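Local coordinates for alkylpurine DNA glycosylase AlkC (Pseudomonas fluorescens, PDB 5VHV), which probably excises alkylated purine bases from damaged DNA, starting base excision repair without flipping the lesion out of the double helix, at residues D98-S103 against R121-H126; R130-M135 against A175-H180; A74-L79 against L86-Y91. All blocks are in the same frame, centred on the assembly; numbering follows the deposited sequence.

Interaction 1: residues D98-S103 against R121-H126; sequences DDFKRS and RHFLLH
Phe123 meets two residues of helix 100-110, both on one side of its ring plane. Its CZ stands 3.8 Å from Ser103 CB, a serine whose CB bond points toward the opposing helix. On the same flank of the ring, Phe123 CD1 is 4.1 Å from both CD1 and CE1 of Phe100. The two phenylalanines slide past each other in opposite directions and meet obliquely. Phe100 gets there because its CG lies anti to the backbone N (chi1 -179°), which carries the ring toward Phe123 although the CB bond itself does not aim that way. All three touching residues are buried.

The looser, polar side has Arg102 exposed and Asp99 partly so, both resting against helix 65-75. There Arg102 NE donates to Asp99 OD2 at 2.9 Å in a salt bridge, with the oxygen nearly in the guanidinium plane but the nitrogen 34° out of the carboxylate plane. Asp99 holds the N-cap position, yet its carboxylate makes no capping bond and serves this bridge instead. Lys101 and Asp98 are exposed.

Ser103 has a second task beyond its CB contact, since its OG is hydrogen-bonded to the Tyr65 hydroxyl, linking helix 100-110 to helix 65-75. Phe100 goes on to pack against Arg130 and Thr131 of helix 128-138, next to a bound MES molecule, probably from the crystallisation liquor. The contact thus lies in an all-helical layer, with helix 87-95 reaching Ser103 through Val92 and His122 through Ala93.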
loop_
_atom_site.group_PDB
_atom_site.type_symbol
_atom_site.label_atom_id
_atom_site.label_comp_id
_atom_site.label_asym_id
_atom_site.label_seq_id
_atom_site.Cartn_x
_atom_site.Cartn_y
_atom_site.Cartn_z
ATOM N N ASP A 98 -25.658 -10.721 9.771
ATOM C CA ASP A 98 -26.389 -11.420 10.829
ATOM C C ASP A 98 -26.116 -12.922 10.848
ATOM O O ASP A 98 -26.885 -13.685 11.444
ATOM C CB ASP A 98 -27.902 -11.179 10.716
ATOM C CG ASP A 98 -28.671 -11.666 11.969
ATOM O OD1 ASP A 98 -28.260 -11.287 13.085
ATOM O OD2 ASP A 98 -29.663 -12.430 11.856
ATOM N N ASP A 99 -25.033 -13.362 10.220
ATOM C CA ASP A 99 -24.620 -14.755 10.232
ATOM C C ASP A 99 -23.088 -14.697 10.354
ATOM O O ASP A 99 -22.324 -15.067 9.451
ATOM C CB ASP A 99 -25.101 -15.489 8.974
ATOM C CG ASP A 99 -25.174 -16.987 9.158
ATOM O OD1 ASP A 99 -24.801 -17.485 10.242
ATOM O OD2 ASP A 99 -25.591 -17.679 8.203
ATOM N N PHE A 100 -22.639 -14.183 11.505
ATOM C CA PHE A 100 -21.239 -13.789 11.684
ATOM C C PHE A 100 -20.287 -14.963 11.505
ATOM O O PHE A 100 -19.314 -14.877 10.746
ATOM C CB PHE A 100 -21.054 -13.156 13.062
ATOM C CG PHE A 100 -19.657 -12.688 13.326
ATOM C CD1 PHE A 100 -19.233 -11.462 12.861
ATOM C CD2 PHE A 100 -18.753 -13.484 14.021
ATOM C CE1 PHE A 100 -17.944 -11.031 13.095
ATOM C CE2 PHE A 100 -17.451 -13.043 14.232
ATOM C CZ PHE A 100 -17.065 -11.826 13.772
ATOM N N LYS A 101 -20.529 -16.070 12.208
ATOM C CA LYS A 101 -19.534 -17.131 12.187
ATOM C C LYS A 101 -19.423 -17.737 10.797
ATOM O O LYS A 101 -18.316 -17.993 10.304
ATOM C CB LYS A 101 -19.876 -18.176 13.245
ATOM C CG LYS A 101 -19.485 -17.661 14.617
ATOM C CD LYS A 101 -20.065 -18.441 15.759
ATOM C CE LYS A 101 -19.611 -17.817 17.069
ATOM N NZ LYS A 101 -20.417 -18.288 18.208
ATOM N N ARG A 102 -20.557 -17.913 10.127
ATOM C CA ARG A 102 -20.513 -18.436 8.768
ATOM C C ARG A 102 -19.791 -17.468 7.845
ATOM O O ARG A 102 -19.035 -17.892 6.963
ATOM C CB ARG A 102 -21.931 -18.693 8.267
ATOM C CG ARG A 102 -21.995 -19.566 7.046
ATOM C CD ARG A 102 -23.406 -19.607 6.472
ATOM N NE ARG A 102 -24.375 -20.168 7.408
ATOM C CZ ARG A 102 -24.620 -21.464 7.556
ATOM N NH1 ARG A 102 -23.947 -22.362 6.841
ATOM N NH2 ARG A 102 -25.543 -21.858 8.424
ATOM N N SER A 103 -20.032 -16.162 8.021
ATOM C CA SER A 103 -19.391 -15.156 7.185
ATOM C C SER A 103 -17.882 -15.122 7.405
ATOM O O SER A 103 -17.111 -15.015 6.443
ATOM C CB SER A 103 -20.012 -13.789 7.447
ATOM O OG SER A 103 -21.352 -13.771 6.950
ATOM N N ARG A 121 -13.327 -5.160 6.541
ATOM C CA ARG A 121 -13.398 -3.839 7.162
ATOM C C ARG A 121 -14.830 -3.431 7.484
ATOM O O ARG A 121 -15.051 -2.684 8.440
ATOM C CB ARG A 121 -12.706 -2.809 6.260
ATOM C CG ARG A 121 -11.207 -3.121 6.133
ATOM C CD ARG A 121 -10.502 -2.219 5.128
ATOM N NE ARG A 121 -10.159 -0.865 5.567
ATOM C CZ ARG A 121 -9.121 -0.575 6.357
ATOM N NH1 ARG A 121 -8.376 -1.556 6.856
ATOM N NH2 ARG A 121 -8.808 0.700 6.635
ATOM N N HIS A 122 -15.823 -3.935 6.735
ATOM C CA HIS A 122 -17.209 -3.674 7.112
ATOM C C HIS A 122 -17.532 -4.326 8.442
ATOM O O HIS A 122 -18.280 -3.762 9.257
ATOM C CB HIS A 122 -18.163 -4.169 6.023
ATOM C CG HIS A 122 -17.992 -3.441 4.727
ATOM N ND1 HIS A 122 -18.542 -2.194 4.498
ATOM C CD2 HIS A 122 -17.268 -3.742 3.628
ATOM C CE1 HIS A 122 -18.191 -1.779 3.293
ATOM N NE2 HIS A 122 -17.418 -2.701 2.742
ATOM N N PHE A 123 -16.966 -5.511 8.690
ATOM C CA PHE A 123 -17.187 -6.185 9.965
ATOM C C PHE A 123 -16.404 -5.498 11.078
ATOM O O PHE A 123 -16.911 -5.351 12.192
ATOM C CB PHE A 123 -16.806 -7.665 9.859
ATOM C CG PHE A 123 -17.754 -8.494 9.013
ATOM C CD1 PHE A 123 -18.882 -9.097 9.571
ATOM C CD2 PHE A 123 -17.507 -8.674 7.673
ATOM C CE1 PHE A 123 -19.737 -9.876 8.792
ATOM C CE2 PHE A 123 -18.359 -9.451 6.873
ATOM C CZ PHE A 123 -19.477 -10.042 7.435
ATOM N N LEU A 124 -15.177 -5.034 10.795
ATOM C CA LEU A 124 -14.436 -4.295 11.812
ATOM C C LEU A 124 -15.146 -3.000 12.176
ATOM O O LEU A 124 -15.048 -2.536 13.319
ATOM C CB LEU A 124 -13.011 -4.021 11.334
ATOM C CG LEU A 124 -12.079 -5.242 11.350
ATOM C CD1 LEU A 124 -10.850 -4.963 10.515
ATOM C CD2 LEU A 124 -11.652 -5.626 12.775
ATOM N N LEU A 125 -15.891 -2.419 11.230
ATOM C CA LEU A 125 -16.587 -1.162 11.501
ATOM C C LEU A 125 -17.808 -1.392 12.376
ATOM O O LEU A 125 -18.033 -0.660 13.354
ATOM C CB LEU A 125 -16.984 -0.494 10.183
ATOM C CG LEU A 125 -17.648 0.880 10.326
ATOM C CD1 LEU A 125 -16.684 1.905 10.962
ATOM C CD2 LEU A 125 -18.147 1.345 8.953
ATOM N N HIS A 126 -18.606 -2.418 12.051
ATOM C CA HIS A 126 -19.879 -2.660 12.733
ATOM C C HIS A 126 -19.762 -3.572 13.952
ATOM O O HIS A 126 -20.583 -3.459 14.880
ATOM C CB HIS A 126 -20.880 -3.265 11.738
ATOM C CG HIS A 126 -22.296 -3.300 12.242
ATOM N ND1 HIS A 126 -22.810 -4.364 12.954
ATOM C CD2 HIS A 126 -23.307 -2.403 12.130
ATOM C CE1 HIS A 126 -24.073 -4.118 13.263
ATOM N NE2 HIS A 126 -24.399 -2.934 12.776
#

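Interaction 2: residues R130-M135 against A175-H180; sequences RTLAVM and ASILDH
Ile177 reaches Leu132 and Met135 because CG1 lies anti to its carbonyl carbon (chi1 -71°) and the chain then runs on extended, with chi2 at 171°. The terminal CD1 is thereby pushed out toward helix 128-138. On that helix the CG of Leu132 is anti to the backbone N (chi1 176°), and this swings a methyl toward helix 175-181 even though the CB bond does not point there.

One methyl group therefore carries the contact. Ile177 CD1 lies 4.1 Å from Leu132 CD1, where the two branched chains cross obliquely, and at the same distance, 4.1 Å, from Met135 CB. It also comes within 4.0 Å of Met135 C, so it packs partly on backbone as well as on side chains. For Met135 the touching atoms are CB and the carbonyl group, all close to the main chain; in the conformer given, its side chain leans on Ile120 and Leu124 of helix 119-126. The closest CA atoms, those of Met135 and Ile177, are 7.8 Å apart.

Polar groups border the site. The imidazole of His180 is hydrogen-bonded through ND1 to Ser139 OG, and Ser139 also touches Ile177. Ser176 O sits 3.1 Å above one face of the His180 ring, toward its rim, in a position unsuited to bonding.

Across the two segments the chemistry is wholly apolar. Between these segments cohesion probably comes from burial of the three residues and from the fit of their shapes, with van der Waals contact at about 4 Å and no polar bond to add to it.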
loop_
_atom_site.group_PDB
_atom_site.type_symbol
_atom_site.label_atom_id
_atom_site.label_comp_id
_atom_site.label_asym_id
_atom_site.label_seq_id
_atom_site.Cartn_x
_atom_site.Cartn_y
_atom_site.Cartn_z
ATOM N N ARG A 130 -15.637 -8.305 18.076
ATOM C CA ARG A 130 -15.886 -9.670 17.621
ATOM C C ARG A 130 -14.965 -10.031 16.466
ATOM O O ARG A 130 -14.423 -11.144 16.411
ATOM C CB ARG A 130 -17.344 -9.829 17.200
ATOM C CG ARG A 130 -17.883 -11.240 17.402
ATOM C CD ARG A 130 -19.329 -11.372 16.918
ATOM N NE ARG A 130 -19.864 -12.692 17.249
ATOM C CZ ARG A 130 -21.095 -13.106 16.949
ATOM N NH1 ARG A 130 -21.950 -12.301 16.305
ATOM N NH2 ARG A 130 -21.465 -14.338 17.278
ATOM N N THR A 131 -14.783 -9.101 15.532
ATOM C CA THR A 131 -13.984 -9.354 14.338
ATOM C C THR A 131 -12.494 -9.336 14.667
ATOM O O THR A 131 -11.719 -10.141 14.129
ATOM C CB THR A 131 -14.327 -8.317 13.260
ATOM O OG1 THR A 131 -15.751 -8.297 13.037
ATOM C CG2 THR A 131 -13.638 -8.628 11.951
ATOM N N LEU A 132 -12.084 -8.444 15.576
ATOM C CA LEU A 132 -10.690 -8.421 16.005
ATOM C C LEU A 132 -10.260 -9.785 16.538
ATOM O O LEU A 132 -9.156 -10.265 16.231
ATOM C CB LEU A 132 -10.473 -7.334 17.070
ATOM C CG LEU A 132 -9.059 -7.272 17.677
ATOM C CD1 LEU A 132 -8.016 -6.883 16.635
ATOM C CD2 LEU A 132 -9.030 -6.273 18.813
ATOM N N ALA A 133 -11.126 -10.439 17.315
ATOM C CA ALA A 133 -10.771 -11.745 17.873
ATOM C C ALA A 133 -10.524 -12.759 16.765
ATOM O O ALA A 133 -9.595 -13.575 16.841
ATOM C CB ALA A 133 -11.874 -12.242 18.808
ATOM N N VAL A 134 -11.332 -12.698 15.713
ATOM C CA VAL A 134 -11.145 -13.587 14.572
ATOM C C VAL A 134 -9.822 -13.310 13.893
ATOM O O VAL A 134 -9.067 -14.234 13.549
ATOM C CB VAL A 134 -12.320 -13.421 13.597
ATOM C CG1 VAL A 134 -12.032 -14.138 12.278
ATOM C CG2 VAL A 134 -13.585 -13.915 14.259
ATOM N N MET A 135 -9.517 -12.026 13.685
ATOM C CA MET A 135 -8.283 -11.699 12.997
ATOM C C MET A 135 -7.059 -12.065 13.833
ATOM O O MET A 135 -6.014 -12.415 13.273
ATOM C CB MET A 135 -8.310 -10.228 12.618
ATOM C CG MET A 135 -9.424 -9.944 11.603
ATOM S SD MET A 135 -9.580 -8.229 11.163
ATOM C CE MET A 135 -8.373 -8.118 9.833
ATOM N N ALA A 175 -1.820 -4.535 18.068
ATOM C CA ALA A 175 -0.400 -4.739 18.325
ATOM C C ALA A 175 -0.014 -6.219 18.337
ATOM O O ALA A 175 1.042 -6.586 17.808
ATOM C CB ALA A 175 -0.001 -4.085 19.647
ATOM N N SER A 176 -0.843 -7.089 18.940
ATOM C CA SER A 176 -0.436 -8.484 19.060
ATOM C C SER A 176 -0.479 -9.189 17.706
ATOM O O SER A 176 0.297 -10.124 17.470
ATOM C CB SER A 176 -1.303 -9.218 20.090
ATOM O OG SER A 176 -2.625 -9.408 19.653
ATOM N N ILE A 177 -1.356 -8.755 16.805
ATOM C CA ILE A 177 -1.325 -9.284 15.444
ATOM C C ILE A 177 0.022 -9.000 14.815
ATOM O O ILE A 177 0.684 -9.902 14.285
ATOM C CB ILE A 177 -2.469 -8.700 14.600
ATOM C CG1 ILE A 177 -3.796 -9.284 15.078
ATOM C CG2 ILE A 177 -2.234 -8.982 13.098
ATOM C CD1 ILE A 177 -5.003 -8.644 14.477
ATOM N N LEU A 178 0.460 -7.736 14.874
ATOM C CA LEU A 178 1.705 -7.394 14.215
ATOM C C LEU A 178 2.887 -8.064 14.910
ATOM O O LEU A 178 3.848 -8.482 14.245
ATOM C CB LEU A 178 1.871 -5.878 14.165
ATOM C CG LEU A 178 0.726 -5.113 13.490
ATOM C CD1 LEU A 178 0.984 -3.616 13.566
ATOM C CD2 LEU A 178 0.514 -5.563 12.069
ATOM N N ASP A 179 2.821 -8.212 16.236
ATOM C CA ASP A 179 3.915 -8.860 16.953
ATOM C C ASP A 179 4.064 -10.315 16.533
ATOM O O ASP A 179 5.192 -10.816 16.414
ATOM C CB ASP A 179 3.690 -8.759 18.469
ATOM C CG ASP A 179 4.845 -9.346 19.276
ATOM O OD1 ASP A 179 5.989 -8.873 19.110
ATOM O OD2 ASP A 179 4.583 -10.274 20.072
ATOM N N HIS A 180 2.939 -11.018 16.329
ATOM C CA HIS A 180 3.001 -12.410 15.904
ATOM C C HIS A 180 3.659 -12.545 14.539
ATOM O O HIS A 180 4.201 -13.607 14.219
ATOM C CB HIS A 180 1.616 -13.044 15.818
ATOM C CG HIS A 180 0.945 -13.270 17.136
ATOM N ND1 HIS A 180 -0.422 -13.170 17.297
ATOM C CD2 HIS A 180 1.440 -13.625 18.345
ATOM C CE1 HIS A 180 -0.738 -13.435 18.552
ATOM N NE2 HIS A 180 0.373 -13.716 19.209
#

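Interaction 3: residues A74-L79 against L86-Y91; sequences ALAPRL and LFLPHY
Leu88 is the main projection from helix 87-95, and its CD1 fits a hollow formed by Ala76 and Leu79. The floor is the small side chain of Ala76, whose CB is 3.8 Å from Leu88 CD1. The wall is Leu79, whose CD1 meets the same methyl tip to tip at 3.9 Å.

Beside this projection lies the Phe87 ring, held in the crowded position between its backbone N and carbonyl carbon (chi1 75°). That torsion turns the far end of the ring toward both Leu75 and Leu79. Leu75 CD2 comes to the ring edge, in its plane, 3.8 Å from CZ, the two side chains crossing at about a right angle. Leu79 and Phe87 come from opposite directions, and Leu79 CD1 meets the ring obliquely, 3.9 Å from Phe87 CE2. This one methyl therefore fills the notch between Phe87 and Leu88, while Leu88 CG lies 3.9 Å above one face of its neighbour's ring. Five apolar side chains interlock in this way, with Leu57 of helix 46-60 closing on Phe87 and Met21 of helix 11-24 on Leu75.

The six residues between the two segments contain no helix or strand. Leu86, which follows them, lines the pocket of the bound 9B4 molecule. Consecutive helices packed this way are consistent with the HEAT-like alpha-solenoid of the AlkC/AlkD glycosylases.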
loop_
_atom_site.group_PDB
_atom_site.type_symbol
_atom_site.label_atom_id
_atom_site.label_comp_id
_atom_site.label_asym_id
_atom_site.label_seq_id
_atom_site.Cartn_x
_atom_site.Cartn_y
_atom_site.Cartn_z
ATOM N N ALA A 74 -18.352 -23.054 -4.560
ATOM C CA ALA A 74 -18.030 -23.819 -5.760
ATOM C C ALA A 74 -17.616 -22.915 -6.906
ATOM O O ALA A 74 -16.800 -23.317 -7.748
ATOM C CB ALA A 74 -19.212 -24.680 -6.186
ATOM N N LEU A 75 -18.143 -21.687 -6.941
ATOM C CA LEU A 75 -17.810 -20.765 -8.016
ATOM C C LEU A 75 -16.357 -20.297 -7.918
ATOM O O LEU A 75 -15.701 -20.096 -8.948
ATOM C CB LEU A 75 -18.757 -19.564 -7.976
ATOM C CG LEU A 75 -18.587 -18.558 -9.115
ATOM C CD1 LEU A 75 -19.011 -19.142 -10.436
ATOM C CD2 LEU A 75 -19.335 -17.250 -8.796
ATOM N N ALA A 76 -15.833 -20.150 -6.705
ATOM C CA ALA A 76 -14.539 -19.486 -6.537
ATOM C C ALA A 76 -13.430 -20.091 -7.388
ATOM O O ALA A 76 -12.775 -19.335 -8.122
ATOM C CB ALA A 76 -14.169 -19.472 -5.050
ATOM N N PRO A 77 -13.190 -21.408 -7.385
ATOM C CA PRO A 77 -12.095 -21.959 -8.217
ATOM C C PRO A 77 -12.354 -21.920 -9.719
ATOM O O PRO A 77 -11.415 -22.136 -10.492
ATOM C CB PRO A 77 -11.969 -23.405 -7.717
ATOM C CG PRO A 77 -13.319 -23.727 -7.140
ATOM C CD PRO A 77 -13.795 -22.436 -6.517
ATOM N N ARG A 78 -13.581 -21.654 -10.162
ATOM C CA ARG A 78 -13.903 -21.577 -11.580
ATOM C C ARG A 78 -13.630 -20.208 -12.189
ATOM O O ARG A 78 -13.636 -20.091 -13.424
ATOM C CB ARG A 78 -15.378 -21.933 -11.804
ATOM C CG ARG A 78 -15.805 -23.223 -11.115
ATOM C CD ARG A 78 -17.246 -23.588 -11.446
ATOM N NE ARG A 78 -17.384 -23.912 -12.854
ATOM C CZ ARG A 78 -17.455 -25.142 -13.352
ATOM N NH1 ARG A 78 -17.436 -26.208 -12.563
ATOM N NH2 ARG A 78 -17.548 -25.307 -14.659
ATOM N N LEU A 79 -13.405 -19.185 -11.364
ATOM C CA LEU A 79 -13.170 -17.833 -11.862
ATOM C C LEU A 79 -11.742 -17.691 -12.371
ATOM O O LEU A 79 -10.803 -18.222 -11.776
ATOM C CB LEU A 79 -13.437 -16.801 -10.770
ATOM C CG LEU A 79 -14.875 -16.789 -10.227
ATOM C CD1 LEU A 79 -15.030 -15.725 -9.154
ATOM C CD2 LEU A 79 -15.867 -16.543 -11.334
ATOM N N LEU A 86 -12.849 -10.579 -6.034
ATOM C CA LEU A 86 -13.224 -9.680 -4.939
ATOM C C LEU A 86 -14.733 -9.599 -4.715
ATOM O O LEU A 86 -15.153 -9.252 -3.602
ATOM C CB LEU A 86 -12.698 -8.261 -5.191
ATOM C CG LEU A 86 -11.191 -8.054 -5.155
ATOM C CD1 LEU A 86 -10.808 -6.667 -5.682
ATOM C CD2 LEU A 86 -10.658 -8.259 -3.766
ATOM N N PHE A 87 -15.568 -9.902 -5.717
ATOM C CA PHE A 87 -17.000 -9.795 -5.457
ATOM C C PHE A 87 -17.489 -10.872 -4.500
ATOM O O PHE A 87 -18.530 -10.688 -3.863
ATOM C CB PHE A 87 -17.825 -9.793 -6.751
ATOM C CG PHE A 87 -17.976 -11.140 -7.435
ATOM C CD1 PHE A 87 -18.893 -12.072 -6.972
ATOM C CD2 PHE A 87 -17.250 -11.429 -8.575
ATOM C CE1 PHE A 87 -19.041 -13.301 -7.605
ATOM C CE2 PHE A 87 -17.391 -12.640 -9.227
ATOM C CZ PHE A 87 -18.296 -13.591 -8.743
ATOM N N LEU A 88 -16.729 -11.952 -4.318
ATOM C CA LEU A 88 -17.172 -12.990 -3.390
ATOM C C LEU A 88 -17.101 -12.505 -1.949
ATOM O O LEU A 88 -18.121 -12.558 -1.249
ATOM C CB LEU A 88 -16.361 -14.270 -3.617
ATOM C CG LEU A 88 -16.524 -14.857 -5.014
ATOM C CD1 LEU A 88 -15.392 -15.858 -5.267
ATOM C CD2 LEU A 88 -17.893 -15.497 -5.122
ATOM N N PRO A 89 -15.972 -12.018 -1.443
ATOM C CA PRO A 89 -16.010 -11.401 -0.104
ATOM C C PRO A 89 -16.969 -10.230 -0.013
ATOM O O PRO A 89 -17.595 -10.025 1.036
ATOM C CB PRO A 89 -14.546 -10.980 0.139
ATOM C CG PRO A 89 -13.854 -11.158 -1.148
ATOM C CD PRO A 89 -14.598 -12.122 -1.976
ATOM N N HIS A 90 -17.152 -9.472 -1.095
ATOM C CA HIS A 90 -18.111 -8.379 -1.050
ATOM C C HIS A 90 -19.518 -8.888 -0.754
ATOM O O HIS A 90 -20.258 -8.271 0.024
ATOM C CB HIS A 90 -18.119 -7.593 -2.355
ATOM C CG HIS A 90 -18.968 -6.363 -2.286
ATOM N ND1 HIS A 90 -18.561 -5.207 -1.647
ATOM C CD2 HIS A 90 -20.233 -6.133 -2.713
ATOM C CE1 HIS A 90 -19.536 -4.309 -1.714
ATOM N NE2 HIS A 90 -20.557 -4.848 -2.360
ATOM N N TYR A 91 -19.900 -10.012 -1.370
ATOM C CA TYR A 91 -21.210 -10.593 -1.107
ATOM C C TYR A 91 -21.358 -10.920 0.378
ATOM O O TYR A 91 -22.397 -10.656 0.990
ATOM C CB TYR A 91 -21.392 -11.837 -1.997
ATOM C CG TYR A 91 -22.741 -12.490 -1.841
ATOM C CD1 TYR A 91 -22.985 -13.310 -0.766
ATOM C CD2 TYR A 91 -23.772 -12.284 -2.769
ATOM C CE1 TYR A 91 -24.204 -13.888 -0.573
ATOM C CE2 TYR A 91 -25.008 -12.866 -2.578
ATOM C CZ TYR A 91 -25.209 -13.671 -1.479
ATOM O OH TYR A 91 -26.428 -14.260 -1.236
#

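Along the chain interaction 3 comes first, then interaction 1, then interaction 2, each closing before the next opens. Interactions 1 and 2 have centres about 15 Å apart and touch: helices 119-126 and 128-138 are consecutive, Phe123 O lies 3.3 Å from Thr131 OG1 in a weak, probable hydrogen bond, and Phe100 CE1 packs on Thr131 OG1. Interaction 3 lies about 17 Å from interaction 1 and 25 Å from interaction 2, centre to centre, without touching either; helices 87-95 and 100-110 follow each other between interactions 3 and 1. The contacts thus fall in order along the helical part of the chain, separate from its beta sheet. Interaction 1 lies nearest the bound nucleic acid, about 7 Å between nearest atoms, against about 10 and 13 Å for interactions 3 and 2.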